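Local coordinates for periplasmic oligopeptide-binding protein (Burkholderia pseudomallei, PDB 3ZS6) that binds oligopeptides in the periplasm, probably handing them to an ABC transporter that imports peptides across the inner membrane, at residues A[282-287]-A[332-337]; A[274-279]-A[464-469]; A[349-354]-A[399-404]; A[286-291]-A[468-473]. All blocks are in the same frame, centred on the assembly; numbering follows the deposited sequence. Where two conformers were deposited one is given.

How the interactions relate
The four contacts lie on the same side of the chain's centre, 12 to 17 Å apart between centres, and show how one mixed sheet and its helices are tied together by segments distant in sequence. Interactions 1 and 2 both use helix 276-285, near its end and at its start; interaction 4 takes over at helix 288-296, sharing Leu286 and Asp287 with interaction 1 and Pro468 and Met469 with interaction 2. Interactions 1 and 3 close in series along the chain, whereas interactions 2 and 4 bring the late segment 464-473 back to the 274-291 region. Interaction 3 pairs strands of the sheet that also holds strand 470-480 of interaction 4, and its Arg403 brings this part of the sheet to the bound peptide.

Interaction 1: A[282-287]-A[332-337]; sequences LAMVLD and DYAKNL
Met284, which carries much of this contact, is held at its backbone by Arg330, whose NH1 donates to Met284 O, while its side chain reaches across to segment 332-337. There Met284 SD faces three side chains, 3.6 Å from Tyr333 CD1, 3.6 Å from Ala334 CB and 3.8 Å from Leu337 CD1. No hydrogen bond crosses; the contact is apolar packing with one Met-aromatic element. Met284 CG is seated between its own backbone N and carbonyl carbon (chi1 71°), from where the chain runs straight out to SD and then bends at chi3 (-51°), which swings the terminal methyl toward the tyrosine. Met284 CE thus reaches 3.6 Å from Tyr333 CD1, and the two side chains cross at about a right angle. SD stands 4.9 Å from the centroid of the Tyr333 ring, 70° off its normal, an oblique Met-aromatic contact; the same ring meets Trp325 edge-to-face. The wider arrangement is a helix-helix packing in which the last turn of helix 276-285 lies against the middle of helix 327-340, and the small Ala334 permits close approach. Its methyl CB touches Met284 CG at 3.5 Å and, beside it, Val285 CG2 at 3.6 Å, while Ala281 and Leu376 also pack on it, the latter from helix 359-376. Two more carbonyls near this helix end find side-chain donors: Val285 O accepts from Lys375 NZ, and Leu282 O from Trp372 NE1. The positive charges of Arg330 and Lys375 would be expected to suit the partly negative end of the helix.

Interaction 2: A[274-279]-A[464-469]; sequences KDKRVR and MNDYPM
The first turn of helix 276-285 faces the type I beta turn Met464-Tyr467, and Arg279 spans the gap by grasping two successive backbone carbonyls. Arg279 NH2 donates to Asp466 O at 3.0 Å with an angle of 152°, the oxygen lying in the guanidinium plane. The NE of the same group makes two weak bonds, to Tyr467 O at 3.0 Å and again to Asp466 O, so the latter oxygen receives one sound and one weak bond from a single arginine. A bend at chi3 (-64°) turns the guanidinium edge to these carbonyls, with Lys276 CA over one of its faces and NH1 directed to Leu273 O. The turn is the link from helix 449-464 into strand 470-480 of the mixed sheet, and Arg279 ties that link to the start of helix 276-285. This helix begins with an N-cap: Asp275 OD1 accepts from Arg277 N at 2.8 Å, and both carboxylate oxygens are held by Arg277 in a side-on salt bridge, the bond from Arg277 NE to Asp275 OD1 being nearly straight at 3.1 Å. In the facing turn, Tyr467 N bonds to Met464 O at 2.9 Å; Tyr467 has positive phi, the first residue to leave helical geometry after helix 449-464, and Met464 O sits 3.2 Å above the plane of its ring, over the centre. The ring is fixed further out by its OH bonding to Trp322. Lys276 lies across Asp466 at about a right angle, its CE 3.6 Å from Asp466 OD1, while the other oxygen, OD2, is bound by Tyr431 and Asn433.

Interaction 3: A[349-354]-A[399-404]; sequences LTFTLT and VQIARD
Strands 350-354 and 401-404 run parallel, 17° apart, and are joined by Thr354 N to Ile401 O and Arg403 N to Thr354 O, each 2.9 Å long, with a weak bond from Ile401 N to Thr352 O. Upstream, where segment 399-404 is not yet strand, Gln400 OE1 stands in as acceptor for Thr352 N at 3.0 Å. Its amide meets the edge of the Phe351 ring, the two planes 66° apart, and NE2 goes on to Asp270. A water enters beside the weak bond, donating to Thr352 O, accepting from Gln400 N and bonding to Thr354 OG1, which Glu383 also binds. Leu353 and Ile401 share one face of the sheet, where the branch methyl Ile401 CG2 meets Leu353 CD1 at 3.5 Å and Ile401 CD1 reaches Phe351 CB at 3.8 Å. Thr354 and Ala402 turn to the other face, and Val399 CG1 from the preceding loop lies 3.5 Å from Thr354 OG1. Strand 350-356, helix 359-376 and strand 379-385 form a beta-alpha-beta unit, with strand 401-407 flanking 350-356 on its other side. The pairing probably contributes to positioning Arg403, whose NH2 Asn356 holds and whose NH1 meets the bound peptide's backbone in an ionic contact.

Interaction 4: A[286-291]-A[468-473]; sequences LDREIL and PMVPLF
Leu286 packs its CD1 methyl against two side chains of strand 470-473, 3.7 Å from Leu472 CD2 and 3.8 Å from Val470 CG1. Beside it Arg288 reaches over the backbone. With its chain extended from CG to NE, the aliphatic part passes Leu472 O, with CD 3.5 Å from it, and delivers NE to Pro471 O at 3.1 Å with an angle of 155°, the oxygen lying in the guanidinium plane. Arg288 NH2 adds a weak second bond to the same carbonyl and touches Val470 CG1 with 3.8 Å between them. Arg288 NH2 has a stronger partner in Ala283 O, at the end of the preceding helix, and NE a weak one in Met303 O, so this one buried guanidinium joins helix 276-285 to the sheet while belonging to the start of helix 288-296. That start is capped by Asp287, whose OD1 accepts from Ile290 N at 3.2 Å, the N-H coming from well above the carboxylate plane, and weakly from Glu289 N. One turn on, Leu291 sends CD2 to the edge of the Phe473 ring, in its plane and 3.8 Å from CD2 of that phenylalanine, with the two side chains crossing at about a right angle. The Phe473 ring also stacks on Tyr262 of the neighbouring strand. Leu472 and Phe473 both bond through their backbones to Tyr262, the signature of a classic beta bulge, here packed against the first turn of helix 288-296.

Interaction 1: A[282-287]-A[332-337]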
loop_
_atom_site.group_PDB
_atom_site.type_symbol
_atom_site.label_atom_id
_atom_site.label_comp_id
_atom_site.label_asym_id
_atom_site.label_seq_id
_atom_site.Cartn_x
_atom_site.Cartn_y
_atom_site.Cartn_z
ATOM N N LEU A 282 -0.161 -2.765 25.520
ATOM C CA LEU A 282 -1.268 -3.104 24.638
ATOM C C LEU A 282 -0.834 -4.155 23.623
ATOM O O LEU A 282 -1.588 -5.081 23.308
ATOM C CB LEU A 282 -1.795 -1.856 23.921
ATOM C CG LEU A 282 -2.458 -0.771 24.784
ATOM C CD1 LEU A 282 -2.782 0.466 23.944
ATOM C CD2 LEU A 282 -3.722 -1.301 25.461
ATOM N N ALA A 283 0.393 -4.021 23.134
ATOM C CA ALA A 283 0.923 -4.946 22.136
ATOM C C ALA A 283 1.160 -6.357 22.671
ATOM O O ALA A 283 0.842 -7.344 22.006
ATOM C CB ALA A 283 2.212 -4.393 21.533
ATOM N N MET A 284 1.727 -6.455 23.866
ATOM C CA MET A 284 2.232 -7.736 24.347
ATOM C C MET A 284 1.138 -8.662 24.865
ATOM O O MET A 284 1.351 -9.859 25.005
ATOM C CB MET A 284 3.315 -7.532 25.418
ATOM C CG MET A 284 2.806 -7.015 26.743
ATOM S SD MET A 284 4.165 -6.611 27.868
ATOM C CE MET A 284 5.136 -8.112 27.803
ATOM N N VAL A 285 -0.039 -8.114 25.138
ATOM C CA VAL A 285 -1.132 -8.932 25.656
ATOM C C VAL A 285 -1.953 -9.660 24.569
ATOM O O VAL A 285 -2.569 -10.696 24.838
ATOM C CB VAL A 285 -2.042 -8.092 26.571
ATOM C CG1 VAL A 285 -3.428 -8.672 26.638
ATOM C CG2 VAL A 285 -1.413 -7.977 27.972
ATOM N N LEU A 286 -1.950 -9.134 23.345
ATOM C CA LEU A 286 -2.713 -9.744 22.253
ATOM C C LEU A 286 -2.124 -11.087 21.806
ATOM O O LEU A 286 -0.942 -11.183 21.485
ATOM C CB LEU A 286 -2.798 -8.800 21.046
ATOM C CG LEU A 286 -3.346 -7.386 21.235
ATOM C CD1 LEU A 286 -3.073 -6.556 19.977
ATOM C CD2 LEU A 286 -4.836 -7.389 21.575
ATOM N N ASP A 287 -2.964 -12.116 21.769
ATOM C CA ASP A 287 -2.538 -13.453 21.360
ATOM C C ASP A 287 -2.706 -13.617 19.845
ATOM O O ASP A 287 -3.799 -13.934 19.364
ATOM C CB ASP A 287 -3.367 -14.500 22.107
ATOM C CG ASP A 287 -2.757 -15.887 22.046
ATOM O OD1 ASP A 287 -2.100 -16.213 21.032
ATOM O OD2 ASP A 287 -2.947 -16.654 23.017
ATOM N N ASP A 332 1.114 -10.143 33.321
ATOM C CA ASP A 332 1.725 -9.545 34.514
ATOM C C ASP A 332 2.679 -8.412 34.149
ATOM O O ASP A 332 2.614 -7.315 34.705
ATOM C CB ASP A 332 2.486 -10.605 35.316
ATOM C CG ASP A 332 1.566 -11.533 36.080
ATOM O OD1 ASP A 332 0.508 -11.061 36.550
ATOM O OD2 ASP A 332 1.904 -12.731 36.212
ATOM N N TYR A 333 3.581 -8.684 33.218
ATOM C CA TYR A 333 4.536 -7.677 32.784
ATOM C C TYR A 333 3.792 -6.458 32.231
ATOM O O TYR A 333 4.130 -5.319 32.543
ATOM C CB TYR A 333 5.480 -8.274 31.741
ATOM C CG TYR A 333 6.696 -7.431 31.425
ATOM C CD1 TYR A 333 6.609 -6.360 30.545
ATOM C CD2 TYR A 333 7.935 -7.714 31.997
ATOM C CE1 TYR A 333 7.710 -5.590 30.248
ATOM C CE2 TYR A 333 9.048 -6.946 31.706
ATOM C CZ TYR A 333 8.928 -5.883 30.829
ATOM O OH TYR A 333 10.022 -5.106 30.519
ATOM N N ALA A 334 2.761 -6.697 31.423
ATOM C CA ALA A 334 2.034 -5.598 30.783
ATOM C C ALA A 334 1.256 -4.752 31.794
ATOM O O ALA A 334 1.246 -3.517 31.713
ATOM C CB ALA A 334 1.101 -6.133 29.675
ATOM N N LYS A 335 0.595 -5.413 32.743
ATOM C CA LYS A 335 -0.094 -4.698 33.820
ATOM C C LYS A 335 0.871 -3.823 34.625
ATOM O O LYS A 335 0.537 -2.708 35.023
ATOM C CB LYS A 335 -0.837 -5.670 34.747
ATOM C CG LYS A 335 -2.195 -6.101 34.215
ATOM C CD LYS A 335 -2.976 -6.929 35.223
ATOM C CE LYS A 335 -2.393 -8.324 35.374
ATOM N NZ LYS A 335 -3.194 -9.149 36.322
ATOM N N ASN A 336 2.072 -4.332 34.866
ATOM C CA ASN A 336 3.096 -3.569 35.575
ATOM C C ASN A 336 3.552 -2.357 34.759
ATOM O O ASN A 336 3.845 -1.290 35.306
ATOM C CB ASN A 336 4.286 -4.470 35.911
ATOM C CG ASN A 336 5.057 -3.996 37.128
ATOM O OD1 ASN A 336 6.048 -3.274 37.010
ATOM N ND2 ASN A 336 4.605 -4.404 38.309
ATOM N N LEU A 337 3.610 -2.524 33.442
ATOM C CA LEU A 337 3.937 -1.407 32.566
ATOM C C LEU A 337 2.896 -0.302 32.713
ATOM O O LEU A 337 3.243 0.872 32.816
ATOM C CB LEU A 337 4.021 -1.862 31.102
ATOM C CG LEU A 337 5.248 -2.678 30.709
ATOM C CD1 LEU A 337 5.123 -3.165 29.253
ATOM C CD2 LEU A 337 6.523 -1.867 30.902
#

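Interaction 2: A[274-279]-A[464-469]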
loop_
_atom_site.group_PDB
_atom_site.type_symbol
_atom_site.label_atom_id
_atom_site.label_comp_id
_atom_site.label_asym_id
_atom_site.label_seq_id
_atom_site.Cartn_x
_atom_site.Cartn_y
_atom_site.Cartn_z
ATOM N N LYS A 274 1.146 8.299 24.079
ATOM C CA LYS A 274 2.457 8.910 23.925
ATOM C C LYS A 274 3.497 8.205 24.795
ATOM O O LYS A 274 4.698 8.352 24.579
ATOM C CB LYS A 274 2.412 10.402 24.274
ATOM C CG LYS A 274 2.209 10.689 25.763
ATOM C CD LYS A 274 2.329 12.184 26.039
ATOM C CE LYS A 274 2.274 12.487 27.533
ATOM N NZ LYS A 274 2.565 13.924 27.812
ATOM N N ASP A 275 3.038 7.444 25.782
ATOM C CA ASP A 275 3.953 6.720 26.664
ATOM C C ASP A 275 4.237 5.322 26.115
ATOM O O ASP A 275 3.343 4.482 26.026
ATOM C CB ASP A 275 3.382 6.638 28.091
ATOM C CG ASP A 275 4.375 6.049 29.093
ATOM O OD1 ASP A 275 5.182 5.175 28.707
ATOM O OD2 ASP A 275 4.343 6.458 30.277
ATOM N N LYS A 276 5.490 5.089 25.745
ATOM C CA LYS A 276 5.930 3.814 25.183
ATOM C C LYS A 276 5.512 2.606 26.030
ATOM O O LYS A 276 5.228 1.529 25.501
ATOM C CB LYS A 276 7.455 3.857 24.994
ATOM C CG LYS A 276 8.170 2.516 24.908
ATOM C CD LYS A 276 9.678 2.725 25.072
ATOM C CE LYS A 276 10.476 1.451 24.823
ATOM N NZ LYS A 276 10.104 0.334 25.738
ATOM N N ARG A 277 5.471 2.783 27.347
ATOM C CA ARG A 277 5.082 1.694 28.239
ATOM C C ARG A 277 3.625 1.273 28.028
ATOM O O ARG A 277 3.300 0.085 28.085
ATOM C CB ARG A 277 5.336 2.073 29.698
ATOM C CG ARG A 277 6.824 2.211 30.041
ATOM C CD ARG A 277 7.016 2.912 31.384
ATOM N NE ARG A 277 6.531 4.289 31.330
ATOM C CZ ARG A 277 6.678 5.173 32.311
ATOM N NH1 ARG A 277 7.306 4.818 33.431
ATOM N NH2 ARG A 277 6.198 6.407 32.173
ATOM N N VAL A 278 2.750 2.244 27.788
ATOM C CA VAL A 278 1.348 1.940 27.492
ATOM C C VAL A 278 1.217 1.209 26.148
ATOM O O VAL A 278 0.521 0.194 26.058
ATOM C CB VAL A 278 0.466 3.219 27.488
ATOM C CG1 VAL A 278 -0.968 2.887 27.072
ATOM C CG2 VAL A 278 0.483 3.894 28.865
ATOM N N ARG A 279 1.896 1.714 25.116
ATOM C CA ARG A 279 1.825 1.100 23.779
ATOM C C ARG A 279 2.312 -0.348 23.812
ATOM O O ARG A 279 1.689 -1.250 23.242
ATOM C CB ARG A 279 2.632 1.912 22.744
ATOM C CG ARG A 279 2.214 3.391 22.635
ATOM C CD ARG A 279 2.747 4.076 21.360
ATOM N NE ARG A 279 4.207 4.153 21.327
ATOM C CZ ARG A 279 4.920 5.200 21.739
ATOM N NH1 ARG A 279 4.315 6.288 22.217
ATOM N NH2 ARG A 279 6.247 5.159 21.665
ATOM N N MET A 464 10.910 -0.717 16.640
ATOM C CA MET A 464 9.839 -1.585 17.142
ATOM C C MET A 464 9.887 -1.737 18.669
ATOM O O MET A 464 8.866 -2.005 19.304
ATOM C CB MET A 464 9.859 -2.959 16.461
ATOM C CG MET A 464 9.525 -2.939 14.973
ATOM S SD MET A 464 7.911 -2.234 14.577
ATOM C CE MET A 464 8.356 -0.537 14.213
ATOM N N ASN A 465 11.072 -1.573 19.254
ATOM C CA ASN A 465 11.191 -1.570 20.710
ATOM C C ASN A 465 10.453 -0.389 21.330
ATOM O O ASN A 465 10.178 -0.374 22.530
ATOM C CB ASN A 465 12.656 -1.591 21.144
ATOM C CG ASN A 465 13.273 -2.972 21.037
ATOM O OD1 ASN A 465 12.709 -3.957 21.518
ATOM N ND2 ASN A 465 14.430 -3.056 20.396
ATOM N N ASP A 466 10.115 0.592 20.498
ATOM C CA ASP A 466 9.300 1.724 20.933
ATOM C C ASP A 466 7.797 1.481 20.724
ATOM O O ASP A 466 6.969 2.266 21.176
ATOM C CB ASP A 466 9.743 3.009 20.217
ATOM C CG ASP A 466 11.064 3.568 20.765
ATOM O OD1 ASP A 466 11.498 3.129 21.852
ATOM O OD2 ASP A 466 11.660 4.450 20.114
ATOM N N TYR A 467 7.451 0.390 20.041
ATOM C CA TYR A 467 6.043 0.050 19.771
ATOM C C TYR A 467 5.208 1.238 19.297
ATOM O O TYR A 467 4.148 1.523 19.848
ATOM C CB TYR A 467 5.415 -0.632 20.996
ATOM C CG TYR A 467 6.184 -1.872 21.360
ATOM C CD1 TYR A 467 5.913 -3.074 20.736
ATOM C CD2 TYR A 467 7.239 -1.822 22.270
ATOM C CE1 TYR A 467 6.637 -4.205 21.027
ATOM C CE2 TYR A 467 7.968 -2.953 22.575
ATOM C CZ TYR A 467 7.659 -4.143 21.947
ATOM O OH TYR A 467 8.369 -5.286 22.226
ATOM N N PRO A 468 5.692 1.937 18.260
ATOM C CA PRO A 468 4.964 3.076 17.694
ATOM C C PRO A 468 3.602 2.675 17.127
ATOM O O PRO A 468 2.711 3.524 17.049
ATOM C CB PRO A 468 5.897 3.577 16.579
ATOM C CG PRO A 468 6.780 2.393 16.250
ATOM C CD PRO A 468 6.978 1.701 17.577
ATOM N N MET A 469 3.458 1.413 16.730
ATOM C CA MET A 469 2.164 0.852 16.344
ATOM C C MET A 469 2.121 -0.606 16.797
ATOM O O MET A 469 3.065 -1.086 17.421
ATOM C CB MET A 469 1.935 0.951 14.827
ATOM C CG MET A 469 3.052 0.340 13.974
ATOM S SD MET A 469 4.313 1.540 13.452
ATOM C CE MET A 469 3.444 2.391 12.118
#

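Interaction 3: A[349-354]-A[399-404]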
loop_
_atom_site.group_PDB
_atom_site.type_symbol
_atom_site.label_atom_id
_atom_site.label_comp_id
_atom_site.label_asym_id
_atom_site.label_seq_id
_atom_site.Cartn_x
_atom_site.Cartn_y
_atom_site.Cartn_z
ATOM N N LEU A 349 -7.904 3.022 31.627
ATOM C CA LEU A 349 -7.852 3.586 30.283
ATOM C C LEU A 349 -9.065 3.207 29.444
ATOM O O LEU A 349 -9.496 2.051 29.426
ATOM C CB LEU A 349 -6.583 3.133 29.565
ATOM C CG LEU A 349 -5.266 3.717 30.065
ATOM C CD1 LEU A 349 -4.083 2.945 29.488
ATOM C CD2 LEU A 349 -5.188 5.205 29.731
ATOM N N THR A 350 -9.601 4.191 28.735
ATOM C CA THR A 350 -10.623 3.941 27.728
ATOM C C THR A 350 -10.199 4.556 26.399
ATOM O O THR A 350 -9.814 5.724 26.357
ATOM C CB THR A 350 -11.978 4.522 28.158
ATOM O OG1 THR A 350 -12.399 3.867 29.355
ATOM C CG2 THR A 350 -13.029 4.301 27.076
ATOM N N PHE A 351 -10.252 3.761 25.330
ATOM C CA PHE A 351 -9.948 4.236 23.982
ATOM C C PHE A 351 -11.092 3.936 23.023
ATOM O O PHE A 351 -11.922 3.066 23.278
ATOM C CB PHE A 351 -8.688 3.565 23.417
ATOM C CG PHE A 351 -7.450 3.790 24.230
ATOM C CD1 PHE A 351 -6.833 5.033 24.249
ATOM C CD2 PHE A 351 -6.901 2.760 24.970
ATOM C CE1 PHE A 351 -5.694 5.242 24.989
ATOM C CE2 PHE A 351 -5.759 2.964 25.719
ATOM C CZ PHE A 351 -5.154 4.208 25.724
ATOM N N THR A 352 -11.117 4.651 21.904
ATOM C CA THR A 352 -11.993 4.292 20.798
ATOM C C THR A 352 -11.164 3.539 19.758
ATOM O O THR A 352 -10.062 3.970 19.402
ATOM C CB THR A 352 -12.657 5.540 20.181
ATOM O OG1 THR A 352 -13.588 6.093 21.123
ATOM C CG2 THR A 352 -13.402 5.188 18.901
ATOM N N LEU A 353 -11.675 2.396 19.308
ATOM C CA LEU A 353 -11.004 1.595 18.278
ATOM C C LEU A 353 -11.769 1.708 16.958
ATOM O O LEU A 353 -12.874 1.175 16.807
ATOM C CB LEU A 353 -10.885 0.130 18.722
ATOM C CG LEU A 353 -10.401 -0.942 17.734
ATOM C CD1 LEU A 353 -9.086 -0.559 17.083
ATOM C CD2 LEU A 353 -10.271 -2.302 18.436
ATOM N N THR A 354 -11.187 2.415 16.004
ATOM C CA THR A 354 -11.874 2.665 14.746
ATOM C C THR A 354 -11.358 1.747 13.635
ATOM O O THR A 354 -10.149 1.568 13.488
ATOM C CB THR A 354 -11.713 4.132 14.328
ATOM O OG1 THR A 354 -12.099 4.981 15.419
ATOM C CG2 THR A 354 -12.568 4.445 13.106
ATOM N N VAL A 399 -8.368 9.700 15.408
ATOM C CA VAL A 399 -8.673 8.384 15.955
ATOM C C VAL A 399 -7.518 8.009 16.879
ATOM O O VAL A 399 -6.398 8.488 16.694
ATOM C CB VAL A 399 -8.831 7.330 14.827
ATOM C CG1 VAL A 399 -10.160 7.525 14.087
ATOM C CG2 VAL A 399 -7.664 7.413 13.843
ATOM N N GLN A 400 -7.788 7.160 17.867
ATOM C CA GLN A 400 -6.794 6.815 18.885
ATOM C C GLN A 400 -6.098 5.496 18.557
ATOM O O GLN A 400 -4.876 5.423 18.487
ATOM C CB GLN A 400 -7.462 6.712 20.259
ATOM C CG GLN A 400 -7.971 8.028 20.801
ATOM C CD GLN A 400 -8.597 7.874 22.170
ATOM O OE1 GLN A 400 -9.600 7.171 22.329
ATOM N NE2 GLN A 400 -7.996 8.514 23.175
ATOM N N ILE A 401 -6.897 4.452 18.387
ATOM C CA ILE A 401 -6.409 3.168 17.916
ATOM C C ILE A 401 -7.210 2.887 16.661
ATOM O O ILE A 401 -8.429 3.057 16.658
ATOM C CB ILE A 401 -6.670 2.049 18.940
ATOM C CG1 ILE A 401 -6.091 2.429 20.310
ATOM C CG2 ILE A 401 -6.103 0.733 18.438
ATOM C CD1 ILE A 401 -6.277 1.363 21.387
ATOM N N ALA A 402 -6.535 2.489 15.588
ATOM C CA ALA A 402 -7.219 2.333 14.304
ATOM C C ALA A 402 -6.687 1.147 13.503
ATOM O O ALA A 402 -5.493 0.850 13.528
ATOM C CB ALA A 402 -7.124 3.623 13.487
ATOM N N ARG A 403 -7.595 0.460 12.815
ATOM C CA ARG A 403 -7.216 -0.601 11.891
ATOM C C ARG A 403 -6.341 0.022 10.787
ATOM O O ARG A 403 -6.691 1.061 10.204
ATOM C CB ARG A 403 -8.470 -1.253 11.296
ATOM C CG ARG A 403 -8.262 -2.701 10.812
ATOM C CD ARG A 403 -7.305 -2.752 9.618
ATOM N NE ARG A 403 -7.878 -2.084 8.459
ATOM C CZ ARG A 403 -7.260 -1.933 7.285
ATOM N NH1 ARG A 403 -6.028 -2.396 7.106
ATOM N NH2 ARG A 403 -7.880 -1.315 6.284
ATOM N N ASP A 404 -5.194 -0.592 10.522
ATOM C CA ASP A 404 -4.303 -0.110 9.467
ATOM C C ASP A 404 -3.633 -1.309 8.795
ATOM O O ASP A 404 -3.900 -2.454 9.154
ATOM C CB ASP A 404 -3.250 0.847 10.031
ATOM C CG ASP A 404 -2.807 1.913 9.015
ATOM O OD1 ASP A 404 -2.712 1.607 7.807
ATOM O OD2 ASP A 404 -2.548 3.059 9.431
HETATM O O HOH W 1 -10.274 5.811 17.416
#

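Interaction 4: A[286-291]-A[468-473]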
loop_
_atom_site.group_PDB
_atom_site.type_symbol
_atom_site.label_atom_id
_atom_site.label_comp_id
_atom_site.label_asym_id
_atom_site.label_seq_id
_atom_site.Cartn_x
_atom_site.Cartn_y
_atom_site.Cartn_z
ATOM N N LEU A 286 -1.950 -9.134 23.345
ATOM C CA LEU A 286 -2.713 -9.744 22.253
ATOM C C LEU A 286 -2.124 -11.087 21.806
ATOM O O LEU A 286 -0.942 -11.183 21.485
ATOM C CB LEU A 286 -2.798 -8.800 21.046
ATOM C CG LEU A 286 -3.346 -7.386 21.235
ATOM C CD1 LEU A 286 -3.073 -6.556 19.977
ATOM C CD2 LEU A 286 -4.836 -7.389 21.575
ATOM N N ASP A 287 -2.964 -12.116 21.769
ATOM C CA ASP A 287 -2.538 -13.453 21.360
ATOM C C ASP A 287 -2.706 -13.617 19.845
ATOM O O ASP A 287 -3.799 -13.934 19.364
ATOM C CB ASP A 287 -3.367 -14.500 22.107
ATOM C CG ASP A 287 -2.757 -15.887 22.046
ATOM O OD1 ASP A 287 -2.100 -16.213 21.032
ATOM O OD2 ASP A 287 -2.947 -16.654 23.017
ATOM N N ARG A 288 -1.621 -13.400 19.104
ATOM C CA ARG A 288 -1.659 -13.413 17.643
ATOM C C ARG A 288 -1.751 -14.837 17.092
ATOM O O ARG A 288 -2.112 -15.048 15.929
ATOM C CB ARG A 288 -0.428 -12.703 17.076
ATOM C CG ARG A 288 -0.298 -11.231 17.496
ATOM C CD ARG A 288 1.149 -10.755 17.339
ATOM N NE ARG A 288 1.311 -9.359 17.719
ATOM C CZ ARG A 288 1.216 -8.912 18.970
ATOM N NH1 ARG A 288 0.940 -9.758 19.967
ATOM N NH2 ARG A 288 1.376 -7.614 19.226
ATOM N N GLU A 289 -1.421 -15.810 17.933
ATOM C CA GLU A 289 -1.508 -17.206 17.544
ATOM C C GLU A 289 -2.977 -17.602 17.432
ATOM O O GLU A 289 -3.397 -18.178 16.429
ATOM C CB GLU A 289 -0.774 -18.095 18.554
ATOM C CG GLU A 289 0.034 -19.208 17.908
ATOM C CD GLU A 289 -0.820 -20.134 17.060
ATOM O OE1 GLU A 289 -1.982 -20.386 17.440
ATOM O OE2 GLU A 289 -0.329 -20.608 16.011
ATOM N N ILE A 290 -3.752 -17.269 18.461
ATOM C CA ILE A 290 -5.192 -17.495 18.452
ATOM C C ILE A 290 -5.874 -16.672 17.361
ATOM O O ILE A 290 -6.763 -17.162 16.660
ATOM C CB ILE A 290 -5.812 -17.158 19.825
ATOM C CG1 ILE A 290 -5.318 -18.144 20.891
ATOM C CG2 ILE A 290 -7.324 -17.190 19.751
ATOM C CD1 ILE A 290 -5.729 -17.767 22.298
ATOM N N LEU A 291 -5.447 -15.421 17.220
ATOM C CA LEU A 291 -5.982 -14.533 16.198
ATOM C C LEU A 291 -5.908 -15.186 14.824
ATOM O O LEU A 291 -6.899 -15.250 14.103
ATOM C CB LEU A 291 -5.228 -13.193 16.199
ATOM C CG LEU A 291 -5.630 -12.182 15.115
ATOM C CD1 LEU A 291 -7.144 -11.968 15.085
ATOM C CD2 LEU A 291 -4.900 -10.851 15.307
ATOM N N PRO A 468 5.692 1.937 18.260
ATOM C CA PRO A 468 4.964 3.076 17.694
ATOM C C PRO A 468 3.602 2.675 17.127
ATOM O O PRO A 468 2.711 3.524 17.049
ATOM C CB PRO A 468 5.897 3.577 16.579
ATOM C CG PRO A 468 6.780 2.393 16.250
ATOM C CD PRO A 468 6.978 1.701 17.577
ATOM N N MET A 469 3.458 1.413 16.730
ATOM C CA MET A 469 2.164 0.852 16.344
ATOM C C MET A 469 2.121 -0.606 16.797
ATOM O O MET A 469 3.065 -1.086 17.421
ATOM C CB MET A 469 1.935 0.951 14.827
ATOM C CG MET A 469 3.052 0.340 13.974
ATOM S SD MET A 469 4.313 1.540 13.452
ATOM C CE MET A 469 3.444 2.391 12.118
ATOM N N VAL A 470 1.039 -1.316 16.484
ATOM C CA VAL A 470 0.897 -2.698 16.935
ATOM C C VAL A 470 0.707 -3.672 15.784
ATOM O O VAL A 470 -0.427 -3.921 15.351
ATOM C CB VAL A 470 -0.298 -2.862 17.902
ATOM C CG1 VAL A 470 -0.383 -4.296 18.404
ATOM C CG2 VAL A 470 -0.197 -1.865 19.065
ATOM N N PRO A 471 1.817 -4.232 15.284
ATOM C CA PRO A 471 1.741 -5.244 14.230
ATOM C C PRO A 471 0.992 -6.473 14.716
ATOM O O PRO A 471 1.187 -6.887 15.861
ATOM C CB PRO A 471 3.212 -5.591 13.976
ATOM C CG PRO A 471 3.949 -4.334 14.363
ATOM C CD PRO A 471 3.209 -3.840 15.577
ATOM N N LEU A 472 0.162 -7.053 13.850
ATOM C CA LEU A 472 -0.644 -8.213 14.212
ATOM C C LEU A 472 -0.272 -9.463 13.413
ATOM O O LEU A 472 0.005 -10.511 13.991
ATOM C CB LEU A 472 -2.141 -7.912 14.037
ATOM C CG LEU A 472 -2.710 -6.852 14.986
ATOM C CD1 LEU A 472 -4.185 -6.589 14.699
ATOM C CD2 LEU A 472 -2.497 -7.275 16.445
ATOM N N PHE A 473 -0.290 -9.361 12.086
ATOM C CA PHE A 473 0.077 -10.496 11.253
ATOM C C PHE A 473 0.408 -10.086 9.829
ATOM O O PHE A 473 0.147 -8.953 9.407
ATOM C CB PHE A 473 -1.033 -11.561 11.256
ATOM C CG PHE A 473 -2.379 -11.030 10.874
ATOM C CD1 PHE A 473 -2.706 -10.843 9.540
ATOM C CD2 PHE A 473 -3.321 -10.711 11.850
ATOM C CE1 PHE A 473 -3.950 -10.346 9.175
ATOM C CE2 PHE A 473 -4.570 -10.215 11.492
ATOM C CZ PHE A 473 -4.883 -10.024 10.149
#